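Local structure of uncharacterized protein PA2218 (Pseudomonas aeruginosa, 2HDW) at residues A146-T152 with S291-I297; V189-V195 with E303-R307; M203-V209 with H318-S323. The protein has no established function, but it adopts the alpha/beta hydrolase fold and is probably a hydrolase. All blocks are in the same frame, centred on the assembly; numbering follows the deposited sequence.

Contact 1: residues A146-T152 with S291-I297; sequences ASPDINT and SFMNMPI
Ser-147 and Pro-148, where helix 148-164 starts, face Ser-291 and Phe-292 in the short helix 289-292, with the CA atoms of Ser-147 and Ser-291 5.8 Å apart, and no direct hydrogen bond joins the two segments. The pyrrolidine of Pro-148 is the centrepiece. Its CD sits over the middle of the Phe-292 ring, 3.6 Å from the centroid and 4° off the normal, a CH-pi contact. CB of the same proline meets CG2 of Ile-297 at 3.7 Å, and CG lies by O and CB of Met-295. At the rim of the phenyl ring, close to its plane, CE2 of Phe-292 touches CB of Ala-146 at 3.6 Å; Phe-105 also meets this ring. Ser-291 turns OG in between its own backbone N and carbonyl carbon (chi1 59°), toward the chain of Ala-146 and Ser-147. From there OG donates to a water at 2.9 Å, which in turn donates to O of Ala-146. Ser-147 N-caps the helix: its OG accepts from N of Ile-150 at 3.1 Å and weakly from N of Asp-149. Pro-148, in the first turn, packs its ring on aromatic and aliphatic groups, while a single water carries the polar link.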
loop_
_atom_site.group_PDB
_atom_site.type_symbol
_atom_site.label_atom_id
_atom_site.label_comp_id
_atom_site.label_asym_id
_atom_site.label_seq_id
_atom_site.Cartn_x
_atom_site.Cartn_y
_atom_site.Cartn_z
ATOM N N ALA A 146 -3.245 7.831 -10.007
ATOM C CA ALA A 146 -3.554 6.512 -9.454
ATOM C C ALA A 146 -4.855 5.950 -10.007
ATOM O O ALA A 146 -5.634 6.664 -10.626
ATOM C CB ALA A 146 -3.628 6.583 -7.928
ATOM N N SER A 147 -5.086 4.664 -9.759
ATOM C CA SER A 147 -6.284 3.979 -10.239
ATOM C C SER A 147 -6.476 2.698 -9.434
ATOM O O SER A 147 -5.512 1.988 -9.160
ATOM C CB SER A 147 -6.119 3.653 -11.725
ATOM O OG SER A 147 -6.811 2.475 -12.091
ATOM N N PRO A 148 -7.721 2.389 -9.034
ATOM C CA PRO A 148 -7.915 1.158 -8.259
ATOM C C PRO A 148 -7.593 -0.076 -9.089
ATOM O O PRO A 148 -7.130 -1.091 -8.561
ATOM C CB PRO A 148 -9.386 1.231 -7.858
ATOM C CG PRO A 148 -10.008 1.975 -8.998
ATOM C CD PRO A 148 -9.004 3.078 -9.260
ATOM N N ASP A 149 -7.828 0.025 -10.392
ATOM C CA ASP A 149 -7.569 -1.084 -11.316
ATOM C C ASP A 149 -6.065 -1.288 -11.483
ATOM O O ASP A 149 -5.536 -2.364 -11.196
ATOM C CB ASP A 149 -8.204 -0.782 -12.678
ATOM C CG ASP A 149 -8.145 -1.964 -13.639
ATOM O OD1 ASP A 149 -7.173 -2.739 -13.586
ATOM O OD2 ASP A 149 -9.067 -2.104 -14.475
ATOM N N ILE A 150 -5.380 -0.244 -11.940
ATOM C CA ILE A 150 -3.943 -0.313 -12.161
ATOM C C ILE A 150 -3.175 -0.643 -10.884
ATOM O O ILE A 150 -2.225 -1.424 -10.907
ATOM C CB ILE A 150 -3.402 1.013 -12.742
ATOM C CG1 ILE A 150 -4.038 1.277 -14.113
ATOM C CG2 ILE A 150 -1.878 0.950 -12.873
ATOM C CD1 ILE A 150 -3.588 2.590 -14.772
ATOM N N ASN A 151 -3.589 -0.060 -9.764
ATOM C CA ASN A 151 -2.901 -0.320 -8.509
ATOM C C ASN A 151 -3.133 -1.752 -8.037
ATOM O O ASN A 151 -2.235 -2.382 -7.472
ATOM C CB ASN A 151 -3.330 0.705 -7.450
ATOM C CG ASN A 151 -2.726 2.085 -7.710
ATOM O OD1 ASN A 151 -1.684 2.201 -8.361
ATOM N ND2 ASN A 151 -3.362 3.127 -7.191
ATOM N N THR A 152 -4.329 -2.280 -8.272
ATOM C CA THR A 152 -4.587 -3.663 -7.888
ATOM C C THR A 152 -3.636 -4.522 -8.726
ATOM O O THR A 152 -3.026 -5.464 -8.225
ATOM C CB THR A 152 -6.058 -4.049 -8.151
ATOM O OG1 THR A 152 -6.900 -3.350 -7.223
ATOM C CG2 THR A 152 -6.261 -5.547 -7.992
ATOM N N SER A 291 -11.417 7.765 -11.167
ATOM C CA SER A 291 -11.502 6.306 -11.246
ATOM C C SER A 291 -11.983 5.705 -9.931
ATOM O O SER A 291 -12.888 4.868 -9.921
ATOM C CB SER A 291 -10.147 5.696 -11.635
ATOM O OG SER A 291 -9.142 6.036 -10.699
ATOM N N PHE A 292 -11.381 6.141 -8.824
ATOM C CA PHE A 292 -11.739 5.652 -7.493
ATOM C C PHE A 292 -13.195 5.911 -7.125
ATOM O O PHE A 292 -13.836 5.084 -6.474
ATOM C CB PHE A 292 -10.827 6.295 -6.439
ATOM C CG PHE A 292 -9.412 5.797 -6.487
ATOM C CD1 PHE A 292 -9.040 4.652 -5.783
ATOM C CD2 PHE A 292 -8.453 6.460 -7.251
ATOM C CE1 PHE A 292 -7.731 4.171 -5.838
ATOM C CE2 PHE A 292 -7.142 5.990 -7.317
ATOM C CZ PHE A 292 -6.782 4.842 -6.607
ATOM N N MET A 293 -13.716 7.056 -7.545
ATOM C CA MET A 293 -15.095 7.425 -7.240
ATOM C C MET A 293 -16.099 6.643 -8.089
ATOM O O MET A 293 -17.302 6.650 -7.803
ATOM C CB MET A 293 -15.303 8.938 -7.472
ATOM C CG MET A 293 -14.475 9.870 -6.565
ATOM S SD MET A 293 -14.777 11.666 -6.843
ATOM C CE MET A 293 -16.253 11.864 -5.942
ATOM N N ASN A 294 -15.605 5.939 -9.103
ATOM C CA ASN A 294 -16.482 5.221 -10.031
ATOM C C ASN A 294 -16.264 3.708 -10.166
ATOM O O ASN A 294 -17.073 3.017 -10.795
ATOM C CB ASN A 294 -16.348 5.886 -11.408
ATOM C CG ASN A 294 -17.465 5.514 -12.361
ATOM O OD1 ASN A 294 -18.636 5.491 -11.987
ATOM N ND2 ASN A 294 -17.107 5.242 -13.609
ATOM N N MET A 295 -15.198 3.191 -9.563
ATOM C CA MET A 295 -14.885 1.763 -9.664
ATOM C C MET A 295 -14.518 1.163 -8.305
ATOM O O MET A 295 -13.350 1.146 -7.916
ATOM C CB MET A 295 -13.722 1.563 -10.640
ATOM C CG MET A 295 -13.994 0.520 -11.714
ATOM S SD MET A 295 -15.294 1.024 -12.855
ATOM C CE MET A 295 -14.313 1.395 -14.284
ATOM N N PRO A 296 -15.517 0.653 -7.569
ATOM C CA PRO A 296 -15.212 0.074 -6.261
ATOM C C PRO A 296 -14.374 -1.196 -6.296
ATOM O O PRO A 296 -14.385 -1.951 -7.273
ATOM C CB PRO A 296 -16.595 -0.158 -5.654
ATOM C CG PRO A 296 -17.453 -0.393 -6.845
ATOM C CD PRO A 296 -16.968 0.642 -7.826
ATOM N N ILE A 297 -13.632 -1.403 -5.216
ATOM C CA ILE A 297 -12.806 -2.586 -5.056
ATOM C C ILE A 297 -13.522 -3.463 -4.030
ATOM O O ILE A 297 -14.556 -3.064 -3.486
ATOM C CB ILE A 297 -11.403 -2.239 -4.513
ATOM C CG1 ILE A 297 -11.532 -1.437 -3.220
ATOM C CG2 ILE A 297 -10.615 -1.470 -5.579
ATOM C CD1 ILE A 297 -10.250 -1.374 -2.393
HETATM O O HOH W 1 -7.511 8.181 -11.791
#

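Contact 2: residues V189-V195 with E303-R307; sequences VAVDKRV and EISPR
Arg-307, in the loop leading into strand 309-314, reaches across to the last part of helix 180-191 and the type I beta turn Asp-192 to Val-195, joining two connections of the alpha/beta hydrolase fold. From CB the chain leaves with CG anti to the carbonyl carbon, runs on extended, and bends at chi3 (-65°), which swings the guanidinium in among backbone carbonyls. CD of Arg-307 passes 3.1 Å from O of Val-195. NE turns back to its own loop and donates to O of Ile-304 on a lone pair in the carbonyl plane, although that oxygen is tilted 31° from the guanidinium plane; the backbone N of Arg-307 uses the same acceptor. NH1 of Arg-307 gives its straightest bond to O of Val-195 (2.9 Å, 161°) and a weak one to O of Asp-192. NH2 donates to O of Glu-303. These three oxygens hold the edge of the flat group, while O of Val-189, outside its plane, takes weak bonds from both NH1 and NH2. CG1 of Val-189 lies over one face and CD of Lys-193 over the opposite one. CG1 of Ile-304 packs on Ala-190. Lys-193 crosses Arg-307 at about a right angle and donates from NZ to O of Ala-190; NZ of Lys-193 comes within 3.5 Å of NH2 of Arg-307, a proximity of like charges that the surrounding carbonyls probably ease. One water accepts a hydrogen bond from NZ of Lys-193 at 2.8 Å and donates to OE1 of Glu-303, also at 2.8 Å.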
loop_
_atom_site.group_PDB
_atom_site.type_symbol
_atom_site.label_atom_id
_atom_site.label_comp_id
_atom_site.label_asym_id
_atom_site.label_seq_id
_atom_site.Cartn_x
_atom_site.Cartn_y
_atom_site.Cartn_z
ATOM N N VAL A 189 -5.933 -10.241 -4.062
ATOM C CA VAL A 189 -6.012 -11.640 -3.645
ATOM C C VAL A 189 -7.296 -12.351 -4.085
ATOM O O VAL A 189 -7.289 -13.553 -4.352
ATOM C CB VAL A 189 -5.866 -11.765 -2.107
ATOM C CG1 VAL A 189 -5.955 -13.233 -1.693
ATOM C CG2 VAL A 189 -4.526 -11.169 -1.662
ATOM N N ALA A 190 -8.396 -11.612 -4.153
ATOM C CA ALA A 190 -9.667 -12.194 -4.563
ATOM C C ALA A 190 -9.574 -12.882 -5.927
ATOM O O ALA A 190 -10.131 -13.967 -6.116
ATOM C CB ALA A 190 -10.744 -11.116 -4.602
ATOM N N VAL A 191 -8.880 -12.263 -6.877
ATOM C CA VAL A 191 -8.763 -12.856 -8.208
ATOM C C VAL A 191 -7.424 -13.510 -8.528
ATOM O O VAL A 191 -7.359 -14.342 -9.427
ATOM C CB VAL A 191 -9.075 -11.840 -9.337
ATOM C CG1 VAL A 191 -10.561 -11.493 -9.326
ATOM C CG2 VAL A 191 -8.217 -10.596 -9.188
ATOM N N ASP A 192 -6.361 -13.135 -7.814
ATOM C CA ASP A 192 -5.049 -13.739 -8.047
ATOM C C ASP A 192 -4.934 -14.958 -7.124
ATOM O O ASP A 192 -4.519 -14.839 -5.973
ATOM C CB ASP A 192 -3.931 -12.749 -7.727
ATOM C CG ASP A 192 -2.559 -13.260 -8.153
ATOM O OD1 ASP A 192 -2.418 -14.474 -8.431
ATOM O OD2 ASP A 192 -1.617 -12.446 -8.204
ATOM N N LYS A 193 -5.307 -16.125 -7.641
ATOM C CA LYS A 193 -5.292 -17.364 -6.871
ATOM C C LYS A 193 -3.914 -17.859 -6.426
ATOM O O LYS A 193 -3.817 -18.799 -5.636
ATOM C CB LYS A 193 -6.010 -18.462 -7.658
ATOM C CG LYS A 193 -7.416 -18.064 -8.103
ATOM C CD LYS A 193 -8.277 -17.617 -6.920
ATOM C CE LYS A 193 -9.690 -17.244 -7.380
ATOM N NZ LYS A 193 -10.544 -16.726 -6.270
ATOM N N ARG A 194 -2.856 -17.237 -6.935
ATOM C CA ARG A 194 -1.502 -17.626 -6.549
ATOM C C ARG A 194 -1.187 -17.181 -5.116
ATOM O O ARG A 194 -0.425 -17.844 -4.414
ATOM C CB ARG A 194 -0.483 -17.010 -7.507
ATOM C CG ARG A 194 -0.656 -17.409 -8.966
ATOM C CD ARG A 194 0.289 -16.616 -9.845
ATOM N NE ARG A 194 0.037 -15.185 -9.727
ATOM C CZ ARG A 194 0.832 -14.236 -10.208
ATOM N NH1 ARG A 194 1.947 -14.562 -10.854
ATOM N NH2 ARG A 194 0.526 -12.953 -10.017
ATOM N N VAL A 195 -1.771 -16.062 -4.684
ATOM C CA VAL A 195 -1.531 -15.537 -3.339
ATOM C C VAL A 195 -2.268 -16.407 -2.316
ATOM O O VAL A 195 -3.499 -16.507 -2.332
ATOM C CB VAL A 195 -1.988 -14.062 -3.229
ATOM C CG1 VAL A 195 -1.573 -13.484 -1.888
ATOM C CG2 VAL A 195 -1.377 -13.245 -4.367
ATOM N N GLU A 303 -14.384 -14.282 -2.123
ATOM C CA GLU A 303 -13.724 -15.304 -2.920
ATOM C C GLU A 303 -12.254 -15.478 -2.580
ATOM O O GLU A 303 -11.514 -16.159 -3.293
ATOM C CB GLU A 303 -13.936 -15.032 -4.412
ATOM C CG GLU A 303 -15.378 -15.333 -4.820
ATOM C CD GLU A 303 -15.678 -15.029 -6.269
ATOM O OE1 GLU A 303 -14.783 -15.199 -7.121
ATOM O OE2 GLU A 303 -16.825 -14.633 -6.556
ATOM N N ILE A 304 -11.838 -14.849 -1.486
ATOM C CA ILE A 304 -10.481 -15.016 -0.998
ATOM C C ILE A 304 -10.556 -16.376 -0.301
ATOM O O ILE A 304 -9.637 -17.194 -0.395
ATOM C CB ILE A 304 -10.093 -13.899 0.010
ATOM C CG1 ILE A 304 -9.780 -12.606 -0.758
ATOM C CG2 ILE A 304 -8.880 -14.326 0.839
ATOM C CD1 ILE A 304 -9.598 -11.378 0.126
ATOM N N SER A 305 -11.669 -16.623 0.386
ATOM C CA SER A 305 -11.862 -17.907 1.070
ATOM C C SER A 305 -11.794 -18.991 -0.010
ATOM O O SER A 305 -12.186 -18.749 -1.152
ATOM C CB SER A 305 -13.229 -17.938 1.757
ATOM O OG SER A 305 -13.493 -19.210 2.335
ATOM N N PRO A 306 -11.335 -20.210 0.337
ATOM C CA PRO A 306 -10.863 -20.732 1.627
ATOM C C PRO A 306 -9.553 -20.156 2.168
ATOM O O PRO A 306 -9.141 -20.514 3.273
ATOM C CB PRO A 306 -10.737 -22.241 1.375
ATOM C CG PRO A 306 -11.621 -22.487 0.200
ATOM C CD PRO A 306 -11.373 -21.287 -0.663
ATOM N N ARG A 307 -8.883 -19.299 1.403
ATOM C CA ARG A 307 -7.626 -18.698 1.872
ATOM C C ARG A 307 -7.934 -17.748 3.033
ATOM O O ARG A 307 -8.972 -17.093 3.038
ATOM C CB ARG A 307 -6.934 -17.950 0.730
ATOM C CG ARG A 307 -6.406 -18.871 -0.364
ATOM C CD ARG A 307 -6.071 -18.093 -1.627
ATOM N NE ARG A 307 -7.265 -17.493 -2.225
ATOM C CZ ARG A 307 -7.237 -16.537 -3.153
ATOM N NH1 ARG A 307 -6.074 -16.066 -3.587
ATOM N NH2 ARG A 307 -8.370 -16.051 -3.645
HETATM O O HOH W 2 -12.587 -13.757 -7.519
HETATM O O HOH W 3 -12.977 -17.314 -7.464
#

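Contact 3: residues M203-V209 with H318-S323; sequences MYDMTRV and HSRYFS
OH of Tyr-204 is gripped by three groups: NE2 of His-318 at 2.8 Å, in an almost straight bond (176°) whose donor may be either residue, and the hydroxyls of Tyr-214 and Tyr-263. The oxygen lies in the plane of the imidazole, at its edge, and the two rings meet rim to rim. With Phe-322 they form an aromatic cluster joining the loop after strand 197-201 to helix 320-329. One face of the Tyr-204 ring takes CE2 of Phe-322 in an offset stack, with centroids 4.8 Å apart and planes at 27°. Phe-322 is buried against segment 203-209: with CG beside its own backbone N (chi1 -73°), the ring has CA of Tyr-204 over one face, Tyr-321 over the opposite face, and at its edge CD of Arg-208, 3.7 Å from CE1 of Phe-322. Asp-205 N-caps helix 206-212, its OD1 accepting from N of Arg-208 at 3.1 Å and from OG1 of Thr-207. The bonds thus anchor the tyrosine hydroxyl and the stack on Phe-322 holds the turn of its ring; yet O of Met-203 and N of Asp-205, both buried, find no hydrogen-bonding partner in the model, N of Asp-205 lying over the Phe-322 face.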
loop_
_atom_site.group_PDB
_atom_site.type_symbol
_atom_site.label_atom_id
_atom_site.label_comp_id
_atom_site.label_asym_id
_atom_site.label_seq_id
_atom_site.Cartn_x
_atom_site.Cartn_y
_atom_site.Cartn_z
ATOM N N MET A 203 -5.840 -0.519 7.418
ATOM C CA MET A 203 -6.330 -0.280 6.062
ATOM C C MET A 203 -7.377 0.803 5.839
ATOM O O MET A 203 -8.083 1.232 6.755
ATOM C CB MET A 203 -6.887 -1.593 5.460
ATOM C CG MET A 203 -8.308 -1.982 5.931
ATOM S SD MET A 203 -9.098 -3.388 5.031
ATOM C CE MET A 203 -9.804 -2.562 3.602
ATOM N N TYR A 204 -7.457 1.208 4.573
ATOM C CA TYR A 204 -8.421 2.171 4.055
ATOM C C TYR A 204 -8.923 1.457 2.802
ATOM O O TYR A 204 -8.208 0.632 2.230
ATOM C CB TYR A 204 -7.739 3.442 3.538
ATOM C CG TYR A 204 -7.687 4.657 4.436
ATOM C CD1 TYR A 204 -6.981 4.639 5.639
ATOM C CD2 TYR A 204 -8.224 5.876 4.009
ATOM C CE1 TYR A 204 -6.794 5.803 6.383
ATOM C CE2 TYR A 204 -8.043 7.046 4.746
ATOM C CZ TYR A 204 -7.320 7.003 5.928
ATOM O OH TYR A 204 -7.073 8.167 6.627
ATOM N N ASP A 205 -10.145 1.753 2.388
ATOM C CA ASP A 205 -10.660 1.233 1.127
ATOM C C ASP A 205 -10.649 2.577 0.397
ATOM O O ASP A 205 -11.532 3.404 0.626
ATOM C CB ASP A 205 -12.099 0.719 1.261
ATOM C CG ASP A 205 -12.766 0.492 -0.090
ATOM O OD1 ASP A 205 -12.349 1.139 -1.070
ATOM O OD2 ASP A 205 -13.722 -0.310 -0.177
ATOM N N MET A 206 -9.641 2.822 -0.440
ATOM C CA MET A 206 -9.559 4.110 -1.118
ATOM C C MET A 206 -10.753 4.509 -1.998
ATOM O O MET A 206 -11.010 5.707 -2.166
ATOM C CB MET A 206 -8.251 4.224 -1.918
ATOM C CG MET A 206 -6.958 4.240 -1.065
ATOM S SD MET A 206 -6.923 5.429 0.345
ATOM C CE MET A 206 -7.171 6.963 -0.561
ATOM N N THR A 207 -11.487 3.543 -2.559
ATOM C CA THR A 207 -12.633 3.909 -3.392
ATOM C C THR A 207 -13.752 4.414 -2.488
ATOM O O THR A 207 -14.477 5.351 -2.834
ATOM C CB THR A 207 -13.156 2.722 -4.266
ATOM O OG1 THR A 207 -13.670 1.673 -3.431
ATOM C CG2 THR A 207 -12.039 2.184 -5.145
ATOM N N ARG A 208 -13.876 3.806 -1.312
ATOM C CA ARG A 208 -14.902 4.227 -0.367
ATOM C C ARG A 208 -14.596 5.619 0.186
ATOM O O ARG A 208 -15.474 6.478 0.231
ATOM C CB ARG A 208 -15.007 3.235 0.795
ATOM C CG ARG A 208 -15.985 3.661 1.885
ATOM C CD ARG A 208 -15.948 2.704 3.071
ATOM N NE ARG A 208 -16.641 1.448 2.790
ATOM C CZ ARG A 208 -17.960 1.287 2.868
ATOM N NH1 ARG A 208 -18.737 2.303 3.228
ATOM N NH2 ARG A 208 -18.501 0.115 2.569
ATOM N N VAL A 209 -13.352 5.858 0.593
ATOM C CA VAL A 209 -13.018 7.158 1.164
ATOM C C VAL A 209 -13.134 8.302 0.156
ATOM O O VAL A 209 -13.551 9.402 0.513
ATOM C CB VAL A 209 -11.603 7.163 1.803
ATOM C CG1 VAL A 209 -10.520 7.166 0.736
ATOM C CG2 VAL A 209 -11.461 8.372 2.707
ATOM N N HIS A 318 -8.750 6.351 13.627
ATOM C CA HIS A 318 -9.919 6.995 13.030
ATOM C C HIS A 318 -10.417 6.134 11.876
ATOM O O HIS A 318 -11.579 6.208 11.467
ATOM C CB HIS A 318 -9.527 8.361 12.462
ATOM C CG HIS A 318 -8.582 8.273 11.303
ATOM N ND1 HIS A 318 -7.253 7.934 11.448
ATOM C CD2 HIS A 318 -8.787 8.422 9.973
ATOM C CE1 HIS A 318 -6.681 7.876 10.259
ATOM N NE2 HIS A 318 -7.591 8.167 9.345
ATOM N N SER A 319 -9.513 5.316 11.354
ATOM C CA SER A 319 -9.798 4.455 10.215
ATOM C C SER A 319 -10.181 3.025 10.574
ATOM O O SER A 319 -10.365 2.194 9.684
ATOM C CB SER A 319 -8.562 4.407 9.332
ATOM O OG SER A 319 -7.462 4.016 10.134
ATOM N N ARG A 320 -10.296 2.728 11.860
ATOM C CA ARG A 320 -10.620 1.365 12.259
ATOM C C ARG A 320 -11.866 0.817 11.583
ATOM O O ARG A 320 -11.949 -0.381 11.300
ATOM C CB ARG A 320 -10.787 1.262 13.774
ATOM C CG ARG A 320 -10.944 -0.176 14.256
ATOM C CD ARG A 320 -11.124 -0.256 15.762
ATOM N NE ARG A 320 -12.372 0.366 16.184
ATOM C CZ ARG A 320 -12.762 0.484 17.450
ATOM N NH1 ARG A 320 -11.994 0.016 18.430
ATOM N NH2 ARG A 320 -13.922 1.072 17.735
ATOM N N TYR A 321 -12.834 1.683 11.311
ATOM C CA TYR A 321 -14.069 1.223 10.695
ATOM C C TYR A 321 -13.874 0.574 9.323
ATOM O O TYR A 321 -14.657 -0.296 8.938
ATOM C CB TYR A 321 -15.086 2.365 10.614
ATOM C CG TYR A 321 -14.840 3.385 9.530
ATOM C CD1 TYR A 321 -15.458 3.265 8.286
ATOM C CD2 TYR A 321 -14.052 4.510 9.771
ATOM C CE1 TYR A 321 -15.309 4.244 7.312
ATOM C CE2 TYR A 321 -13.894 5.496 8.804
ATOM C CZ TYR A 321 -14.529 5.356 7.579
ATOM O OH TYR A 321 -14.390 6.329 6.625
ATOM N N PHE A 322 -12.841 0.976 8.585
ATOM C CA PHE A 322 -12.596 0.370 7.271
ATOM C C PHE A 322 -12.384 -1.139 7.389
ATOM O O PHE A 322 -12.911 -1.913 6.587
ATOM C CB PHE A 322 -11.374 0.996 6.591
ATOM C CG PHE A 322 -11.609 2.389 6.074
ATOM C CD1 PHE A 322 -12.595 2.635 5.124
ATOM C CD2 PHE A 322 -10.835 3.452 6.526
ATOM C CE1 PHE A 322 -12.808 3.926 4.626
ATOM C CE2 PHE A 322 -11.038 4.749 6.035
ATOM C CZ PHE A 322 -12.029 4.983 5.082
ATOM N N SER A 323 -11.606 -1.555 8.384
ATOM C CA SER A 323 -11.343 -2.977 8.602
ATOM C C SER A 323 -12.590 -3.700 9.102
ATOM O O SER A 323 -12.793 -4.883 8.817
ATOM C CB SER A 323 -10.218 -3.164 9.618
ATOM O OG SER A 323 -8.997 -2.681 9.105
HETATM O O HOH W 4 -6.358 -3.498 8.410
#

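In the fold
Along the chain the first segments come in the order 146-152, 189-195, 203-209 and their partners follow as 291-297, 303-307, 318-323, so the segments of any two contacts alternate. Contacts 1 and 3, with centres 14 Å apart, touch directly: Thr-207 of helix 206-212 packs on Phe-292 and Met-295, and Ile-297 on Asp-205. Contact 2 stands apart, its centre 19 Å from contact 1 and 21 Å from contact 3, at the far end of helix 180-191. Ile-297 in contact 1 also touches that helix, through Asn-187. Together the contacts tie the later part of the chain, around strand 309-314, to the connections after strands 126-130, 173-178 and 197-201 of the central sheet.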